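Local coordinates for type IV pilus biogenesis factor PilY1 (PDB 3HX6), which primes type IV pilus assembly, stabilises pilus fibres, probably by opposing retraction, and supports adhesion to host cells and twitching motility, for which its calcium binding seems essential, at residues T411-W422 / W479-R490; F493-V504 / E547-P555. The protein carries 3 engineered substitutions. All blocks are in the same frame, centred on the assembly; numbering follows the deposited sequence.

Contact 1 (T411-W422 / W479-R490); sequences TIRIASQNPVNW and WTYGLDPYTGGR
Arg413 and Trp479 open the contact with a cation-pi stack. The guanidinium lies almost flat on the indole, planes 13° apart, with Arg413 CZ 3.7 Å from the centroid of the five-membered ring of Trp479. The arginine chain runs fully extended from CG to NE (chi2 and chi3 near 180°), and this straight run also carries its CD over the six-membered ring as a CH-pi contact. Trp479 meets the backbone of Ile412 at its edge. Thr411 OG1, hydrogen-bonded to Glu523, makes van der Waals contact with Trp479 CH2 at 3.6 Å.

A hydrogen bond holds the same guanidinium from the side. Arg413 NH1 donates to Tyr481 OH, 2.7 Å away and close to the guanidinium plane, though the bond is bent (139°). Glu447 joins them, by a salt bridge to Arg413 and a hydrogen bond to Tyr481, and probably offsets the buried charge. Farther along, Arg490 reaches across to segment 411-422: its NE and NH2 both grip Ala415 O side-on, each at 3.2 Å, and its backbone N donates to Ser416 O over 2.8 Å. Gln417 CB covers one face of that guanidinium.

Apolar and water-mediated contacts are sparser. Ala415 CB meets Leu483 CD2 at 4.2 Å, and Val420 CG2 lies against Thr487. At the far end a water accepts from Trp422 NE1 and donates to Tyr486 O, which also sits at the edge of the indole, 3.1 Å from Trp422 CZ2.

Asp484 OD1 accepts from Tyr486 N in an Asx turn where the loop leaves strand 477-483. Strands 408-415 and 477-483 belong to one mixed sheet of the beta-propeller C-terminal domain of PilY1; strand 521-524 separates them, and they touch through side chains.

Contact 2 (F493-V504 / E547-P555); sequences FTVFDLARQGVV and ECLTVNPGP
Phe493 packs tightly against the last modelled residues, 552-555. Gly554 CA sits over one face of its ring, 3.5 Å from the centroid, and Pro555 CD shares that face, whereas Asn552 O meets the ring edge 3.2 Å from Phe493 CE1. With CG lodged between the backbone N and carbonyl carbon (chi1 53°), the phenyl is directed into this bend. Backbone bonds continue the close part: Asn552 N donates to Val495 O at 2.8 Å, and Asp497 N to Thr550 O at 3.0 Å, flanking the single bridge between Phe496 and Val551. Phe496 CD1 packs on Val551 CG1 (3.7 Å) and on Leu549, while Val504 CG2 leans on Thr550 and Asn552. A water donates to Asp497 OD2 and accepts from Thr550 N, and the same carboxylate receives Gln501 N and Gly502 N, tying the loop back on itself.

The other end is looser. Arg500 NH2 and Glu547 OE2 form a salt bridge at a long 3.5 Å, and Glu547 has a second partner in Arg410. Glu79 of the second subunit makes a long, weak ion pair with Arg500 but brings like charge close to Glu547.

Directed backbone bonds and apolar contacts therefore fix the loop's course, while its charged tip appears to be held more weakly, beside the subunit interface.

Overall arrangement
Contact 1 includes strand 477-483 and the loop after it; contact 2 takes up the chain farther on, at 493-504. They touch where the Phe496 ring of contact 2 packs on the backbone of Tyr481 and Gly482 in contact 1. Their centres lie 16 Å apart. Contact 1 is the more deeply buried, spanning strands of the large mixed sheet, and relies on arginine side chains reaching across. Contact 2 joins a loop to the edge strand 548-550, beside the disulfide Cys543-Cys548, and rests chiefly on backbone bonds and the packing of two phenylalanines, with one long salt bridge. Only contact 2 meets the second copy, and neither lies at the calcium site.

Contact 1 (T411-W422 / W479-R490)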
# COMPACT_ATOMS: atom_id res chain seq x y z
N THR A 411 -0.25 0.26 27.69
CA THR A 411 -1.11 0.93 28.65
C THR A 411 -2.20 1.49 27.74
O THR A 411 -1.92 2.20 26.78
CB THR A 411 -0.39 2.08 29.41
OG1 THR A 411 -0.07 3.13 28.49
CG2 THR A 411 0.88 1.57 30.05
N ILE A 412 -3.45 1.14 28.04
CA ILE A 412 -4.56 1.57 27.21
C ILE A 412 -5.62 2.32 27.98
O ILE A 412 -5.59 2.41 29.21
CB ILE A 412 -5.21 0.34 26.53
CG1 ILE A 412 -5.69 -0.67 27.57
CG2 ILE A 412 -4.19 -0.36 25.64
CD1 ILE A 412 -6.96 -0.30 28.29
N ARG A 413 -6.56 2.88 27.23
CA ARG A 413 -7.67 3.59 27.82
C ARG A 413 -8.93 3.14 27.11
O ARG A 413 -8.90 2.81 25.92
CB ARG A 413 -7.48 5.10 27.67
CG ARG A 413 -6.50 5.68 28.66
CD ARG A 413 -6.32 7.19 28.51
NE ARG A 413 -5.37 7.70 29.49
CZ ARG A 413 -4.92 8.95 29.51
NH1 ARG A 413 -5.33 9.82 28.59
NH2 ARG A 413 -4.07 9.34 30.45
N ILE A 414 -10.02 3.07 27.86
CA ILE A 414 -11.31 2.68 27.30
C ILE A 414 -12.24 3.86 27.43
O ILE A 414 -12.30 4.52 28.46
CB ILE A 414 -11.91 1.46 28.06
CG1 ILE A 414 -11.09 0.20 27.76
CG2 ILE A 414 -13.36 1.24 27.64
CD1 ILE A 414 -10.20 -0.19 28.90
N ALA A 415 -12.98 4.13 26.35
CA ALA A 415 -13.91 5.23 26.33
C ALA A 415 -15.33 4.71 26.43
O ALA A 415 -15.59 3.54 26.14
CB ALA A 415 -13.74 6.02 25.03
N SER A 416 -16.24 5.58 26.85
CA SER A 416 -17.65 5.23 26.96
C SER A 416 -18.19 5.07 25.54
O SER A 416 -17.49 5.37 24.57
CB SER A 416 -18.42 6.36 27.66
OG SER A 416 -18.23 7.60 26.99
N GLN A 417 -19.42 4.60 25.43
CA GLN A 417 -20.04 4.39 24.12
C GLN A 417 -21.50 4.83 24.15
O GLN A 417 -22.40 4.08 23.82
CB GLN A 417 -19.94 2.90 23.75
CG GLN A 417 -20.40 2.56 22.34
CD GLN A 417 -20.15 1.10 22.01
OE1 GLN A 417 -19.32 0.78 21.16
NE2 GLN A 417 -20.86 0.22 22.68
N ASN A 418 -21.71 6.08 24.55
CA ASN A 418 -23.05 6.64 24.65
C ASN A 418 -23.54 7.02 23.26
O ASN A 418 -22.81 7.60 22.47
CB ASN A 418 -23.02 7.86 25.55
CG ASN A 418 -22.39 7.57 26.89
OD1 ASN A 418 -21.65 8.40 27.43
ND2 ASN A 418 -22.68 6.40 27.43
N PRO A 419 -24.80 6.68 22.95
CA PRO A 419 -25.32 7.03 21.63
C PRO A 419 -25.67 8.51 21.56
O PRO A 419 -25.84 9.17 22.58
CB PRO A 419 -26.54 6.13 21.50
CG PRO A 419 -27.04 6.03 22.91
CD PRO A 419 -25.76 5.86 23.71
N VAL A 420 -25.77 9.03 20.34
CA VAL A 420 -26.12 10.42 20.13
C VAL A 420 -27.49 10.42 19.47
O VAL A 420 -27.70 9.73 18.47
CB VAL A 420 -25.13 11.12 19.18
CG1 VAL A 420 -25.56 12.57 18.96
CG2 VAL A 420 -23.72 11.08 19.77
N ASN A 421 -28.43 11.18 20.03
CA ASN A 421 -29.77 11.25 19.46
C ASN A 421 -29.85 12.53 18.64
O ASN A 421 -30.12 13.61 19.18
CB ASN A 421 -30.83 11.27 20.56
CG ASN A 421 -32.24 11.09 20.02
OD1 ASN A 421 -33.22 11.32 20.72
ND2 ASN A 421 -32.34 10.66 18.76
N TRP A 422 -29.60 12.40 17.35
CA TRP A 422 -29.58 13.55 16.45
C TRP A 422 -30.91 14.25 16.20
O TRP A 422 -30.99 15.47 16.23
CB TRP A 422 -28.98 13.15 15.10
CG TRP A 422 -27.62 12.51 15.18
CD1 TRP A 422 -27.34 11.18 15.06
CD2 TRP A 422 -26.37 13.17 15.37
NE1 TRP A 422 -25.99 10.97 15.14
CE2 TRP A 422 -25.36 12.17 15.33
CE3 TRP A 422 -25.99 14.50 15.55
CZ2 TRP A 422 -24.01 12.47 15.47
CZ3 TRP A 422 -24.63 14.80 15.70
CH2 TRP A 422 -23.66 13.79 15.65
N TRP A 479 -0.73 9.92 23.77
CA TRP A 479 -1.80 8.95 23.69
C TRP A 479 -2.44 9.02 22.31
O TRP A 479 -2.84 10.09 21.86
CB TRP A 479 -2.86 9.21 24.76
CG TRP A 479 -2.48 8.70 26.10
CD1 TRP A 479 -1.74 9.34 27.05
CD2 TRP A 479 -2.80 7.41 26.63
NE1 TRP A 479 -1.58 8.52 28.14
CE2 TRP A 479 -2.22 7.33 27.92
CE3 TRP A 479 -3.52 6.31 26.15
CZ2 TRP A 479 -2.33 6.20 28.73
CZ3 TRP A 479 -3.64 5.18 26.96
CH2 TRP A 479 -3.04 5.14 28.23
N THR A 480 -2.51 7.87 21.65
CA THR A 480 -3.12 7.76 20.33
C THR A 480 -4.51 7.20 20.53
O THR A 480 -4.68 6.19 21.22
CB THR A 480 -2.33 6.80 19.42
OG1 THR A 480 -1.00 7.30 19.24
CG2 THR A 480 -3.00 6.67 18.07
N TYR A 481 -5.51 7.84 19.95
CA TYR A 481 -6.89 7.39 20.08
C TYR A 481 -7.53 7.06 18.74
O TYR A 481 -7.20 7.65 17.72
CB TYR A 481 -7.76 8.45 20.77
CG TYR A 481 -7.38 8.82 22.19
CD1 TYR A 481 -6.52 9.89 22.44
CD2 TYR A 481 -7.89 8.11 23.28
CE1 TYR A 481 -6.20 10.26 23.75
CE2 TYR A 481 -7.57 8.47 24.59
CZ TYR A 481 -6.72 9.54 24.82
OH TYR A 481 -6.40 9.90 26.11
N GLY A 482 -8.47 6.13 18.78
CA GLY A 482 -9.23 5.75 17.60
C GLY A 482 -10.66 5.79 18.10
O GLY A 482 -11.07 4.91 18.87
N LEU A 483 -11.41 6.81 17.72
CA LEU A 483 -12.79 6.94 18.20
C LEU A 483 -13.83 6.93 17.10
O LEU A 483 -13.52 7.11 15.92
CB LEU A 483 -12.93 8.25 19.01
CG LEU A 483 -12.03 8.41 20.24
CD1 LEU A 483 -12.09 9.82 20.76
CD2 LEU A 483 -12.45 7.42 21.32
N ASP A 484 -15.08 6.70 17.50
CA ASP A 484 -16.19 6.71 16.56
C ASP A 484 -16.50 8.18 16.29
O ASP A 484 -16.90 8.91 17.19
CB ASP A 484 -17.41 6.02 17.19
CG ASP A 484 -18.67 6.17 16.36
OD1 ASP A 484 -18.59 6.53 15.16
OD2 ASP A 484 -19.76 5.92 16.91
N PRO A 485 -16.28 8.63 15.05
CA PRO A 485 -16.55 10.04 14.72
C PRO A 485 -18.00 10.46 14.89
O PRO A 485 -18.28 11.64 15.10
CB PRO A 485 -16.09 10.14 13.27
CG PRO A 485 -16.38 8.76 12.73
CD PRO A 485 -15.88 7.87 13.85
N TYR A 486 -18.91 9.50 14.81
CA TYR A 486 -20.34 9.76 14.93
C TYR A 486 -20.82 9.94 16.36
O TYR A 486 -21.94 10.40 16.59
CB TYR A 486 -21.14 8.61 14.30
CG TYR A 486 -20.70 8.24 12.90
CD1 TYR A 486 -20.51 6.90 12.55
CD2 TYR A 486 -20.50 9.22 11.93
CE1 TYR A 486 -20.13 6.55 11.26
CE2 TYR A 486 -20.11 8.88 10.64
CZ TYR A 486 -19.93 7.55 10.31
OH TYR A 486 -19.57 7.21 9.02
N THR A 487 -19.98 9.57 17.33
CA THR A 487 -20.40 9.68 18.71
C THR A 487 -19.31 10.19 19.67
O THR A 487 -19.62 10.60 20.79
CB THR A 487 -20.88 8.30 19.21
OG1 THR A 487 -21.57 8.45 20.46
CG2 THR A 487 -19.69 7.38 19.42
N GLY A 488 -18.06 10.16 19.22
CA GLY A 488 -16.96 10.59 20.06
C GLY A 488 -16.58 9.50 21.06
O GLY A 488 -15.66 9.67 21.86
N GLY A 489 -17.29 8.38 21.01
CA GLY A 489 -17.00 7.30 21.94
C GLY A 489 -16.33 6.09 21.33
O GLY A 489 -15.78 6.14 20.22
N ARG A 490 -16.38 4.98 22.06
CA ARG A 490 -15.78 3.73 21.64
C ARG A 490 -16.46 3.17 20.39
O ARG A 490 -17.68 3.14 20.31
CB ARG A 490 -15.90 2.72 22.78
CG ARG A 490 -15.43 1.31 22.48
CD ARG A 490 -16.28 0.33 23.28
NE ARG A 490 -16.47 0.82 24.63
CZ ARG A 490 -17.50 0.52 25.40
NH1 ARG A 490 -18.46 -0.29 24.98
NH2 ARG A 490 -17.58 1.06 26.61
O HOH W 1 -24.39 8.81 15.90

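Contact 2 (F493-V504 / E547-P555)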
# COMPACT_ATOMS: atom_id res chain seq x y z
N PHE A 493 -16.30 -1.75 16.80
CA PHE A 493 -15.38 -2.70 16.20
C PHE A 493 -13.99 -2.34 16.71
O PHE A 493 -13.77 -1.19 17.11
CB PHE A 493 -15.45 -2.59 14.67
CG PHE A 493 -15.26 -1.20 14.16
CD1 PHE A 493 -13.98 -0.70 13.92
CD2 PHE A 493 -16.35 -0.37 13.93
CE1 PHE A 493 -13.79 0.60 13.47
CE2 PHE A 493 -16.18 0.93 13.47
CZ PHE A 493 -14.90 1.42 13.24
N THR A 494 -13.07 -3.29 16.71
CA THR A 494 -11.73 -2.98 17.19
C THR A 494 -11.01 -2.18 16.11
O THR A 494 -11.06 -2.52 14.93
CB THR A 494 -10.96 -4.27 17.61
OG1 THR A 494 -9.75 -4.41 16.85
CG2 THR A 494 -11.83 -5.49 17.44
N VAL A 495 -10.36 -1.10 16.53
CA VAL A 495 -9.67 -0.22 15.61
C VAL A 495 -8.19 -0.52 15.42
O VAL A 495 -7.71 -0.58 14.29
CB VAL A 495 -9.84 1.27 16.05
CG1 VAL A 495 -9.50 1.41 17.53
CG2 VAL A 495 -8.93 2.19 15.23
N PHE A 496 -7.48 -0.71 16.52
CA PHE A 496 -6.05 -0.95 16.47
C PHE A 496 -5.61 -2.40 16.61
O PHE A 496 -6.18 -3.17 17.37
CB PHE A 496 -5.34 -0.16 17.58
CG PHE A 496 -5.60 1.31 17.54
CD1 PHE A 496 -5.04 2.11 16.56
CD2 PHE A 496 -6.40 1.91 18.51
CE1 PHE A 496 -5.26 3.48 16.54
CE2 PHE A 496 -6.64 3.28 18.50
CZ PHE A 496 -6.06 4.07 17.51
N ASP A 497 -4.58 -2.76 15.85
CA ASP A 497 -4.01 -4.09 16.00
C ASP A 497 -2.95 -3.85 17.06
O ASP A 497 -1.81 -3.51 16.75
CB ASP A 497 -3.35 -4.59 14.72
CG ASP A 497 -2.46 -5.80 14.97
OD1 ASP A 497 -2.84 -6.63 15.83
OD2 ASP A 497 -1.40 -5.92 14.32
N LEU A 498 -3.33 -4.00 18.32
CA LEU A 498 -2.41 -3.78 19.43
C LEU A 498 -1.55 -5.00 19.71
O LEU A 498 -0.55 -4.92 20.43
CB LEU A 498 -3.20 -3.44 20.69
CG LEU A 498 -4.11 -2.21 20.61
CD1 LEU A 498 -4.93 -2.10 21.89
CD2 LEU A 498 -3.25 -0.97 20.41
N ALA A 499 -1.93 -6.13 19.13
CA ALA A 499 -1.22 -7.39 19.34
C ALA A 499 -0.13 -7.71 18.33
O ALA A 499 0.40 -8.82 18.33
CB ALA A 499 -2.24 -8.52 19.37
N ARG A 500 0.23 -6.74 17.49
CA ARG A 500 1.26 -6.96 16.48
C ARG A 500 0.94 -8.20 15.64
O ARG A 500 1.83 -9.00 15.34
CB ARG A 500 2.63 -7.13 17.14
CG ARG A 500 3.18 -5.89 17.81
CD ARG A 500 4.58 -6.13 18.34
NE ARG A 500 5.12 -4.93 18.97
CZ ARG A 500 6.30 -4.87 19.58
NH1 ARG A 500 7.08 -5.95 19.64
NH2 ARG A 500 6.70 -3.74 20.14
N GLN A 501 -0.32 -8.35 15.26
CA GLN A 501 -0.75 -9.49 14.46
C GLN A 501 -0.63 -9.26 12.95
O GLN A 501 -0.54 -10.21 12.18
CB GLN A 501 -2.20 -9.84 14.78
CG GLN A 501 -2.41 -10.36 16.19
CD GLN A 501 -1.61 -11.60 16.45
OE1 GLN A 501 -1.84 -12.64 15.84
NE2 GLN A 501 -0.65 -11.51 17.36
N GLY A 502 -0.63 -8.00 12.54
CA GLY A 502 -0.55 -7.71 11.12
C GLY A 502 -1.97 -7.52 10.61
O GLY A 502 -2.20 -7.21 9.44
N VAL A 503 -2.92 -7.73 11.51
CA VAL A 503 -4.33 -7.55 11.20
C VAL A 503 -5.06 -7.18 12.47
O VAL A 503 -4.57 -7.42 13.57
CB VAL A 503 -4.99 -8.81 10.60
CG1 VAL A 503 -4.53 -9.00 9.17
CG2 VAL A 503 -4.65 -10.02 11.46
N VAL A 504 -6.23 -6.58 12.32
CA VAL A 504 -7.02 -6.15 13.45
C VAL A 504 -8.03 -7.23 13.84
O VAL A 504 -9.01 -7.45 13.13
CB VAL A 504 -7.78 -4.85 13.13
CG1 VAL A 504 -8.42 -4.29 14.38
CG2 VAL A 504 -6.82 -3.83 12.52
N GLU A 547 6.42 3.02 16.67
CA GLU A 547 5.39 2.05 16.37
C GLU A 547 4.35 2.51 15.36
O GLU A 547 3.93 3.66 15.35
CB GLU A 547 4.65 1.64 17.66
CG GLU A 547 5.26 0.48 18.44
CD GLU A 547 4.83 -0.89 17.92
OE1 GLU A 547 3.61 -1.18 17.94
OE2 GLU A 547 5.71 -1.68 17.51
N CYS A 548 3.96 1.58 14.50
CA CYS A 548 2.93 1.82 13.51
C CYS A 548 1.89 0.80 13.91
O CYS A 548 2.24 -0.31 14.31
CB CYS A 548 3.41 1.49 12.10
SG CYS A 548 4.49 2.69 11.25
N LEU A 549 0.61 1.16 13.83
CA LEU A 549 -0.43 0.22 14.20
C LEU A 549 -1.39 0.01 13.04
O LEU A 549 -1.95 0.96 12.50
CB LEU A 549 -1.20 0.74 15.41
CG LEU A 549 -0.39 1.05 16.67
CD1 LEU A 549 -1.30 1.67 17.72
CD2 LEU A 549 0.25 -0.22 17.22
N THR A 550 -1.56 -1.25 12.64
CA THR A 550 -2.49 -1.56 11.57
C THR A 550 -3.85 -1.11 12.11
O THR A 550 -4.17 -1.36 13.27
CB THR A 550 -2.53 -3.08 11.27
OG1 THR A 550 -1.22 -3.54 10.94
CG2 THR A 550 -3.48 -3.37 10.11
N VAL A 551 -4.64 -0.45 11.28
CA VAL A 551 -5.94 0.02 11.73
C VAL A 551 -7.10 -0.47 10.88
O VAL A 551 -6.95 -0.79 9.70
CB VAL A 551 -5.99 1.56 11.77
CG1 VAL A 551 -5.06 2.08 12.86
CG2 VAL A 551 -5.59 2.13 10.42
N ASN A 552 -8.26 -0.53 11.51
CA ASN A 552 -9.48 -0.97 10.85
C ASN A 552 -10.45 0.21 10.84
O ASN A 552 -11.04 0.55 11.86
CB ASN A 552 -10.08 -2.17 11.58
CG ASN A 552 -11.43 -2.56 11.04
OD1 ASN A 552 -11.70 -2.42 9.85
ND2 ASN A 552 -12.29 -3.08 11.92
N PRO A 553 -10.63 0.84 9.67
CA PRO A 553 -11.53 1.99 9.49
C PRO A 553 -12.98 1.67 9.82
O PRO A 553 -13.80 2.56 9.98
CB PRO A 553 -11.35 2.35 8.02
CG PRO A 553 -9.97 1.85 7.70
CD PRO A 553 -9.96 0.51 8.40
N GLY A 554 -13.30 0.38 9.90
CA GLY A 554 -14.66 -0.02 10.20
C GLY A 554 -15.20 -0.99 9.17
O GLY A 554 -14.69 -1.06 8.05
N PRO A 555 -16.26 -1.75 9.51
CA PRO A 555 -16.84 -2.71 8.57
C PRO A 555 -17.27 -2.08 7.25
O PRO A 555 -17.30 -0.83 7.18
CB PRO A 555 -18.02 -3.27 9.36
CG PRO A 555 -18.45 -2.10 10.20
CD PRO A 555 -17.12 -1.58 10.69
O HOH W 2 -0.01 -3.54 13.48